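Local structure of nickel-dependent hydrogenase large subunit (Allochromatium vinosum, 3MYR) at residues G97-Y100 and I101-V105; A233-A236 and K237-A240; A443-G446 and W447-L451; I452-V455 and K456-D459. The protein carries the nickel-iron active centre of a membrane-bound hydrogenase that oxidises H2 and hands the electrons to an acceptor. All coordinates share one frame; numbering follows the deposited sequence.

Contact 1: G97-Y100 and I101-V105; sequences GAQY and IHDHV
Gln99 and Asp103, one helical turn apart, are joined by a side-chain hydrogen bond from Gln99 NE2 to Asp103 OD2 of 3.0 Å. It is bent (137° at the hydrogen), and the donor meets the oxygen on its anti side and well out of the carboxylate plane, although the acceptor lies close to the amide plane of Gln99. Gln99 reaches it with CG anti to the backbone N (chi1 170°) and a bend at chi2 that turns the amide down the helix. The other carboxylate oxygen, Asp103 OD1, forms a salt bridge with Arg487, so the group is gripped at both oxygens. A water accepts from Gln99 NE2 at 3.2 Å and lies in the plane of the His102 ring, 2.7 Å from His102 ND1, while His102 NE2 is hydrogen-bonded to Gln198 OE1. Backbone bonds run alongside, among them His104 N to Tyr100 O at 2.8 Å and Ile101 N to Gly97 O at 3.1 Å. Tyr100 and His104 point the same way and form an offset edge-to-face pair, the tyrosine edge toward the imidazole face, with ring centroids 5.5 Å apart and planes at 79°. Their polar ends are held by residues beyond this helix, Tyr100 OH by Glu484 O and His104 NE2 by Glu436 OE1. Ile101 CD1 folds back to 3.2 Å from Gly97 O, and its side chain packs on Val253 of helix 236-265. These i to i+4 pairs belong to a buried turn of helix 86-112 that passes beside the Ni-Fe centre, where Asp103 touches Cys64 and pairs with Arg487, both pocket residues.

Contact 2: A233-A236 and K237-A240; sequences ALNA and KRLA
Asn235 occupies the N-cap of helix 236-265, and its carbonyl starts the helical bonding: Leu239 N donates to Asn235 O at 2.9 Å, with 158° at the hydrogen. Ala240 N follows with a bond to Ala236 O, also 2.9 Å but more bent, at 141°. Charged groups lead away from the cap. Lys237 NZ and Arg238 NH1 both form salt bridges with Glu241, and Arg238 NH2 pairs with Glu242 of the small subunit, so this first turn also helps join the two chains. Among apolar contacts, Leu234 comes in from the loop and crosses Arg238 at about a right angle, its CD1 4.2 Å from Arg238 CB, while its own side chain rests on Ile207 and Phe208 of helix 203-209. In Leu239, CG stands anti to the carbonyl carbon (chi1 -71°), which lays the branch back along the cap, and CD1 packs on Ile452 of helix 426-456. An alanine here would keep the backbone bond but would probably leave the carbonyl of Asn235 less covered and open a gap beside Ile452. The cover given by the branch is close, with Leu239 CG 3.2 Å and Leu239 CD1 3.3 Å from Asn235 O.

Contact 3: A443-G446 and W447-L451; sequences AMQG and WYDGL
The indole of Trp447 lies back over the preceding turn and meets Ala443 with a face and Met444 with an edge. With CG anti to the carbonyl carbon (chi1 -60°), the ring is carried toward the N-terminal end of the helix. Ala443 CB then sits over the six-membered ring, 4.0 Å from its centroid and only 22° off the normal, which is a CH-pi contact; its nearest ring atom is Trp447 CH2 at 3.7 Å. Ala443 O lies over the same face, 3.5 Å above the plane of the Trp447 ring and offset toward the rim. Met444 SD approaches quite differently: it lies in the ring plane, 82° off the normal, and touches Trp447 CZ3 at 3.9 Å in an edge-on Met-aromatic contact. The methionine chain, bent at chi2 and chi3, lies at an oblique angle to the indole and brings SD to its edge. With an alanine here the face over Ala443 CB and the edge beside Met444 SD would both go, which would probably open a gap above the turn and leave the sulfur without its aromatic partner. Regular helix bonds underlie all this, with Trp447 N to Ala443 O at 3.3 Å, Tyr448 N to Met444 O at 3.1 Å and a nearly straight Asp449 N to Gln445 O at 2.9 Å. Trp447 and Leu451 of helix 426-456 pack on Asn93 and Ile91 of helix 86-112, Tyr448 packs on Val242 and Arg243 of helix 236-265, and Met444 sits between the two helices, touching Leu94 and Ile246.

Contact 4: I452-V455 and K456-D459; sequences IANV and KSGD
A Schellman motif ends helix 426-456, the chain leaving helical geometry at Gly458. Two bonds back into the last turn define it: Asp459 N donates to Asn454 O at 3.3 Å (152° at the hydrogen), and, inside that wider closure, Gly458 N donates to Val455 O at 2.9 Å. The second donor stands well above the carbonyl plane of Val455. Gly458 has the positive phi of the motif, 105°, and at its backbone angles a CB would be jammed against the carbonyl oxygen of Ser457, which accounts for a glycine. Before the turn the helix is still regular, with Lys456 N on Ile452 O at 2.8 Å and Ser457 N on Ala453 O at 3.0 Å. The Ser457 side chain adds a hydrogen bond. Its chi1 of 78° sets OG between the backbone N and the carbonyl carbon, from where it donates to Asn454 O at 2.8 Å. Ser457 OG and Asp459 N reach this one oxygen from opposite faces of its plane, so the carbonyl at the helix end is held by two donors, with a weak third bond from Ser457 N. The side chains of Asn454 and Asp459 cross nearby with their flat ends almost perpendicular, and Asp459 OD1 accepts from Lys461 N. The chain is tied to helix 86-112 where Asn87 donates to Asp459 O, an oxygen that also receives a CA-H...O contact from Val455 CA at 3.6 Å.

Each contact joins segments continuous in sequence, so none closes a long loop, and the four run in series, none nested or crossed. Contact 1 lies midway along helix 86-112, contact 2 opens helix 236-265, and contacts 3 and 4 adjoin on helix 426-456, the latter at its end. Helix 426-456 links the other two: it meets helix 86-112 where Gly97 CA of contact 1 packs on Met444 SD of contact 3 at 3.7 Å. Leu239 of contact 2 reaches contacts 3 and 4: its O probably accepts from Tyr448 OH at 2.7 Å, and its CD1 meets Ile452 CD1 at 3.9 Å. Contacts 1 and 4 stay about 15 Å apart at their nearest atoms.

Contact 1: G97-Y100 and I101-V105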
loop_
_atom_site.group_PDB
_atom_site.type_symbol
_atom_site.label_atom_id
_atom_site.label_comp_id
_atom_site.label_asym_id
_atom_site.label_seq_id
_atom_site.Cartn_x
_atom_site.Cartn_y
_atom_site.Cartn_z
ATOM N N GLY B 97 9.801 -1.729 10.202
ATOM C CA GLY B 97 9.555 -0.493 11.011
ATOM C C GLY B 97 9.502 0.723 10.063
ATOM O O GLY B 97 8.592 1.550 10.171
ATOM N N ALA B 98 10.434 0.825 9.123
ATOM C CA ALA B 98 10.442 1.987 8.176
ATOM C C ALA B 98 9.136 2.001 7.407
ATOM O O ALA B 98 8.607 3.096 7.084
ATOM C CB ALA B 98 11.610 1.919 7.164
ATOM N N GLN B 99 8.614 0.812 7.063
ATOM C CA GLN B 99 7.361 0.782 6.259
ATOM C C GLN B 99 6.142 1.274 7.102
ATOM O O GLN B 99 5.247 1.986 6.606
ATOM C CB GLN B 99 7.099 -0.663 5.756
ATOM C CG GLN B 99 5.702 -0.836 5.119
ATOM C CD GLN B 99 5.505 0.104 3.893
ATOM O OE1 GLN B 99 6.453 0.399 3.197
ATOM N NE2 GLN B 99 4.258 0.567 3.649
ATOM N N TYR B 100 6.020 0.776 8.348
ATOM C CA TYR B 100 4.996 1.250 9.240
ATOM C C TYR B 100 4.992 2.768 9.347
ATOM O O TYR B 100 3.932 3.409 9.298
ATOM C CB TYR B 100 5.248 0.747 10.683
ATOM C CG TYR B 100 4.489 -0.497 10.984
ATOM C CD1 TYR B 100 4.945 -1.754 10.521
ATOM C CD2 TYR B 100 3.400 -0.462 11.825
ATOM C CE1 TYR B 100 4.308 -2.955 10.885
ATOM C CE2 TYR B 100 2.761 -1.653 12.193
ATOM C CZ TYR B 100 3.225 -2.894 11.771
ATOM O OH TYR B 100 2.548 -4.077 12.211
ATOM N N ILE B 101 6.161 3.327 9.615
ATOM C CA ILE B 101 6.235 4.774 9.917
ATOM C C ILE B 101 5.849 5.574 8.668
ATOM O O ILE B 101 5.033 6.456 8.729
ATOM C CB ILE B 101 7.610 5.082 10.403
ATOM C CG1 ILE B 101 7.694 4.418 11.816
ATOM C CG2 ILE B 101 7.803 6.597 10.602
ATOM C CD1 ILE B 101 9.140 4.091 12.115
ATOM N N HIS B 102 6.410 5.209 7.511
ATOM C CA HIS B 102 6.091 5.864 6.264
ATOM C C HIS B 102 4.587 5.774 6.043
ATOM O O HIS B 102 3.937 6.733 5.714
ATOM C CB HIS B 102 6.846 5.144 5.103
ATOM C CG HIS B 102 6.575 5.739 3.763
ATOM N ND1 HIS B 102 5.503 5.351 2.976
ATOM C CD2 HIS B 102 7.203 6.736 3.087
ATOM C CE1 HIS B 102 5.534 6.047 1.847
ATOM N NE2 HIS B 102 6.525 6.925 1.912
ATOM N N ASP B 103 4.045 4.566 6.156
ATOM C CA ASP B 103 2.680 4.268 5.761
ATOM C C ASP B 103 1.651 4.953 6.743
ATOM O O ASP B 103 0.721 5.601 6.304
ATOM C CB ASP B 103 2.564 2.735 5.826
ATOM C CG ASP B 103 1.351 2.187 5.147
ATOM O OD1 ASP B 103 0.298 2.905 5.051
ATOM O OD2 ASP B 103 1.449 0.998 4.690
ATOM N N HIS B 104 1.861 4.890 8.056
ATOM C CA HIS B 104 0.953 5.527 9.014
ATOM C C HIS B 104 0.923 7.034 8.884
ATOM O O HIS B 104 -0.146 7.618 9.028
ATOM C CB HIS B 104 1.348 5.170 10.473
ATOM C CG HIS B 104 0.987 3.758 10.854
ATOM N ND1 HIS B 104 0.179 2.970 10.049
ATOM C CD2 HIS B 104 1.198 3.047 11.992
ATOM C CE1 HIS B 104 -0.056 1.821 10.663
ATOM N NE2 HIS B 104 0.576 1.829 11.827
ATOM N N VAL B 105 2.104 7.661 8.701
ATOM C CA VAL B 105 2.186 9.121 8.615
ATOM C C VAL B 105 1.416 9.557 7.354
ATOM O O VAL B 105 0.585 10.476 7.408
ATOM C CB VAL B 105 3.666 9.606 8.556
ATOM C CG1 VAL B 105 3.789 11.073 7.963
ATOM C CG2 VAL B 105 4.301 9.502 9.968
HETATM O O HOH W 1 3.682 3.465 2.496
#

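Contact 2: A233-A236 and K237-A240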
loop_
_atom_site.group_PDB
_atom_site.type_symbol
_atom_site.label_atom_id
_atom_site.label_comp_id
_atom_site.label_asym_id
_atom_site.label_seq_id
_atom_site.Cartn_x
_atom_site.Cartn_y
_atom_site.Cartn_z
ATOM N N ALA B 233 28.690 -3.036 -1.529
ATOM C CA ALA B 233 28.032 -3.709 -0.414
ATOM C C ALA B 233 27.714 -2.672 0.666
ATOM O O ALA B 233 28.199 -1.563 0.634
ATOM C CB ALA B 233 28.954 -4.792 0.199
ATOM N N LEU B 234 26.942 -3.072 1.665
ATOM C CA LEU B 234 26.686 -2.181 2.811
ATOM C C LEU B 234 27.986 -2.025 3.564
ATOM O O LEU B 234 28.593 -3.038 3.942
ATOM C CB LEU B 234 25.704 -2.830 3.730
ATOM C CG LEU B 234 24.214 -2.723 3.489
ATOM C CD1 LEU B 234 23.606 -1.627 2.514
ATOM C CD2 LEU B 234 23.366 -3.995 3.720
ATOM N N ASN B 235 28.415 -0.781 3.774
ATOM C CA ASN B 235 29.705 -0.467 4.386
ATOM C C ASN B 235 29.455 0.743 5.335
ATOM O O ASN B 235 28.265 1.100 5.606
ATOM C CB ASN B 235 30.777 -0.179 3.319
ATOM C CG ASN B 235 30.361 0.922 2.341
ATOM O OD1 ASN B 235 30.762 0.937 1.166
ATOM N ND2 ASN B 235 29.516 1.803 2.803
ATOM N N ALA B 236 30.505 1.334 5.902
ATOM C CA ALA B 236 30.303 2.405 6.913
ATOM C C ALA B 236 29.553 3.616 6.345
ATOM O O ALA B 236 28.701 4.199 7.015
ATOM C CB ALA B 236 31.652 2.861 7.498
ATOM N N LYS B 237 29.883 3.973 5.106
ATOM C CA LYS B 237 29.210 5.041 4.394
ATOM C C LYS B 237 27.736 4.767 4.241
ATOM O O LYS B 237 26.897 5.608 4.619
ATOM C CB LYS B 237 29.850 5.238 3.029
ATOM C CG LYS B 237 29.295 6.481 2.298
ATOM C CD LYS B 237 28.131 6.106 1.359
ATOM C CE LYS B 237 27.701 7.216 0.328
ATOM N NZ LYS B 237 26.496 6.695 -0.472
ATOM N N ARG B 238 27.360 3.602 3.730
ATOM C CA ARG B 238 25.895 3.320 3.615
ATOM C C ARG B 238 25.208 3.257 4.999
ATOM O O ARG B 238 24.063 3.713 5.190
ATOM C CB ARG B 238 25.625 2.030 2.854
ATOM C CG ARG B 238 26.217 2.003 1.425
ATOM C CD ARG B 238 25.476 3.092 0.673
ATOM N NE ARG B 238 24.560 2.601 -0.309
ATOM C CZ ARG B 238 23.675 3.330 -1.006
ATOM N NH1 ARG B 238 23.436 4.633 -0.802
ATOM N NH2 ARG B 238 22.966 2.704 -1.899
ATOM N N LEU B 239 25.916 2.706 5.978
ATOM C CA LEU B 239 25.318 2.596 7.295
ATOM C C LEU B 239 25.110 3.984 7.956
ATOM O O LEU B 239 24.206 4.146 8.793
ATOM C CB LEU B 239 26.183 1.682 8.193
ATOM C CG LEU B 239 26.043 0.212 7.714
ATOM C CD1 LEU B 239 27.166 -0.715 8.185
ATOM C CD2 LEU B 239 24.639 -0.442 7.882
ATOM N N ALA B 240 25.977 4.953 7.628
ATOM C CA ALA B 240 25.835 6.319 8.168
ATOM C C ALA B 240 24.583 6.946 7.602
ATOM O O ALA B 240 23.899 7.640 8.304
ATOM C CB ALA B 240 27.015 7.179 7.791
#

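Contact 3: A443-G446 and W447-L451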
loop_
_atom_site.group_PDB
_atom_site.type_symbol
_atom_site.label_atom_id
_atom_site.label_comp_id
_atom_site.label_asym_id
_atom_site.label_seq_id
_atom_site.Cartn_x
_atom_site.Cartn_y
_atom_site.Cartn_z
ATOM N N ALA B 443 11.877 1.644 18.661
ATOM C CA ALA B 443 12.533 0.336 18.540
ATOM C C ALA B 443 13.640 0.279 17.447
ATOM O O ALA B 443 14.526 -0.602 17.502
ATOM C CB ALA B 443 11.498 -0.741 18.257
ATOM N N MET B 444 13.519 1.148 16.432
ATOM C CA MET B 444 14.412 1.160 15.283
ATOM C C MET B 444 15.846 1.296 15.717
ATOM O O MET B 444 16.679 0.669 15.106
ATOM C CB MET B 444 14.114 2.316 14.302
ATOM C CG MET B 444 12.717 2.232 13.598
ATOM S SD MET B 444 12.721 1.001 12.315
ATOM C CE MET B 444 13.684 1.907 11.036
ATOM N N GLN B 445 16.138 2.156 16.705
ATOM C CA GLN B 445 17.498 2.396 17.153
ATOM C C GLN B 445 18.084 1.087 17.715
ATOM O O GLN B 445 19.215 0.757 17.424
ATOM C CB GLN B 445 17.634 3.545 18.202
ATOM C CG GLN B 445 19.155 4.026 18.424
ATOM C CD GLN B 445 19.849 4.537 17.090
ATOM O OE1 GLN B 445 21.007 4.188 16.758
ATOM N NE2 GLN B 445 19.129 5.322 16.336
ATOM N N GLY B 446 17.269 0.280 18.389
ATOM C CA GLY B 446 17.785 -0.928 19.029
ATOM C C GLY B 446 18.186 -1.921 17.933
ATOM O O GLY B 446 19.227 -2.566 18.019
ATOM N N TRP B 447 17.410 -1.998 16.857
ATOM C CA TRP B 447 17.745 -3.011 15.837
ATOM C C TRP B 447 18.949 -2.558 15.019
ATOM O O TRP B 447 19.813 -3.380 14.660
ATOM C CB TRP B 447 16.584 -3.266 14.867
ATOM C CG TRP B 447 15.357 -3.762 15.531
ATOM C CD1 TRP B 447 15.246 -4.835 16.427
ATOM C CD2 TRP B 447 14.007 -3.319 15.259
ATOM N NE1 TRP B 447 13.899 -5.003 16.764
ATOM C CE2 TRP B 447 13.133 -4.095 16.076
ATOM C CE3 TRP B 447 13.458 -2.349 14.410
ATOM C CZ2 TRP B 447 11.769 -3.879 16.108
ATOM C CZ3 TRP B 447 12.089 -2.169 14.419
ATOM C CH2 TRP B 447 11.258 -2.949 15.244
ATOM N N TYR B 448 19.022 -1.255 14.752
ATOM C CA TYR B 448 20.184 -0.687 14.058
ATOM C C TYR B 448 21.503 -0.943 14.860
ATOM O O TYR B 448 22.544 -1.426 14.292
ATOM C CB TYR B 448 19.996 0.814 13.813
ATOM C CG TYR B 448 21.221 1.469 13.167
ATOM C CD1 TYR B 448 21.379 1.442 11.792
ATOM C CD2 TYR B 448 22.205 2.129 13.944
ATOM C CE1 TYR B 448 22.508 2.023 11.180
ATOM C CE2 TYR B 448 23.332 2.740 13.356
ATOM C CZ TYR B 448 23.478 2.651 11.972
ATOM O OH TYR B 448 24.543 3.234 11.345
ATOM N N ASP B 449 21.470 -0.596 16.146
ATOM C CA ASP B 449 22.643 -0.791 16.992
ATOM C C ASP B 449 22.978 -2.269 17.040
ATOM O O ASP B 449 24.133 -2.637 17.129
ATOM C CB ASP B 449 22.398 -0.310 18.446
ATOM C CG ASP B 449 22.257 1.184 18.544
ATOM O OD1 ASP B 449 22.745 1.915 17.608
ATOM O OD2 ASP B 449 21.656 1.636 19.558
ATOM N N GLY B 450 21.979 -3.127 17.043
ATOM C CA GLY B 450 22.257 -4.570 17.146
ATOM C C GLY B 450 22.886 -5.078 15.843
ATOM O O GLY B 450 23.746 -5.974 15.870
ATOM N N LEU B 451 22.495 -4.489 14.711
ATOM C CA LEU B 451 23.122 -4.787 13.397
ATOM C C LEU B 451 24.597 -4.358 13.385
ATOM O O LEU B 451 25.481 -5.148 13.013
ATOM C CB LEU B 451 22.334 -4.109 12.243
ATOM C CG LEU B 451 22.826 -4.279 10.814
ATOM C CD1 LEU B 451 22.858 -5.775 10.343
ATOM C CD2 LEU B 451 21.937 -3.464 9.833
#

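Contact 4: I452-V455 and K456-D459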
loop_
_atom_site.group_PDB
_atom_site.type_symbol
_atom_site.label_atom_id
_atom_site.label_comp_id
_atom_site.label_asym_id
_atom_site.label_seq_id
_atom_site.Cartn_x
_atom_site.Cartn_y
_atom_site.Cartn_z
ATOM N N ILE B 452 24.868 -3.125 13.788
ATOM C CA ILE B 452 26.233 -2.620 13.829
ATOM C C ILE B 452 27.092 -3.502 14.765
ATOM O O ILE B 452 28.219 -3.914 14.390
ATOM C CB ILE B 452 26.313 -1.165 14.327
ATOM C CG1 ILE B 452 25.579 -0.206 13.374
ATOM C CG2 ILE B 452 27.799 -0.683 14.374
ATOM C CD1 ILE B 452 25.976 -0.409 11.929
ATOM N N ALA B 453 26.534 -3.871 15.924
ATOM C CA ALA B 453 27.341 -4.644 16.888
ATOM C C ALA B 453 27.611 -6.004 16.320
ATOM O O ALA B 453 28.701 -6.536 16.522
ATOM C CB ALA B 453 26.645 -4.748 18.248
ATOM N N ASN B 454 26.630 -6.579 15.613
ATOM C CA ASN B 454 26.815 -7.912 15.101
ATOM C C ASN B 454 27.879 -7.895 14.002
ATOM O O ASN B 454 28.767 -8.758 13.977
ATOM C CB ASN B 454 25.514 -8.531 14.579
ATOM C CG ASN B 454 25.657 -10.013 14.291
ATOM O OD1 ASN B 454 25.273 -10.499 13.187
ATOM N ND2 ASN B 454 26.141 -10.780 15.307
ATOM N N VAL B 455 27.818 -6.875 13.133
ATOM C CA VAL B 455 28.812 -6.735 12.072
ATOM C C VAL B 455 30.217 -6.487 12.654
ATOM O O VAL B 455 31.177 -7.193 12.300
ATOM C CB VAL B 455 28.426 -5.614 11.120
ATOM C CG1 VAL B 455 29.602 -5.244 10.216
ATOM C CG2 VAL B 455 27.228 -6.041 10.298
ATOM N N LYS B 456 30.310 -5.547 13.601
ATOM C CA LYS B 456 31.541 -5.269 14.335
ATOM C C LYS B 456 32.184 -6.532 14.997
ATOM O O LYS B 456 33.379 -6.735 14.925
ATOM C CB LYS B 456 31.345 -4.105 15.345
ATOM C CG LYS B 456 32.613 -3.774 16.041
ATOM C CD LYS B 456 32.514 -2.483 16.884
ATOM C CE LYS B 456 33.881 -2.301 17.560
ATOM N NZ LYS B 456 34.001 -0.962 18.150
ATOM N N SER B 457 31.371 -7.452 15.506
ATOM C CA SER B 457 31.923 -8.637 16.143
ATOM C C SER B 457 32.383 -9.720 15.112
ATOM O O SER B 457 32.743 -10.849 15.501
ATOM C CB SER B 457 30.836 -9.217 17.073
ATOM O OG SER B 457 29.858 -9.951 16.307
ATOM N N GLY B 458 32.223 -9.442 13.809
ATOM C CA GLY B 458 32.682 -10.366 12.757
ATOM C C GLY B 458 31.625 -11.206 12.010
ATOM O O GLY B 458 32.018 -12.025 11.191
ATOM N N ASP B 459 30.319 -11.084 12.316
ATOM C CA ASP B 459 29.281 -11.813 11.571
ATOM C C ASP B 459 28.722 -10.898 10.466
ATOM O O ASP B 459 27.935 -9.947 10.737
ATOM C CB ASP B 459 28.147 -12.287 12.511
ATOM C CG ASP B 459 27.022 -13.045 11.754
ATOM O OD1 ASP B 459 27.255 -13.428 10.568
ATOM O OD2 ASP B 459 25.885 -13.217 12.319
#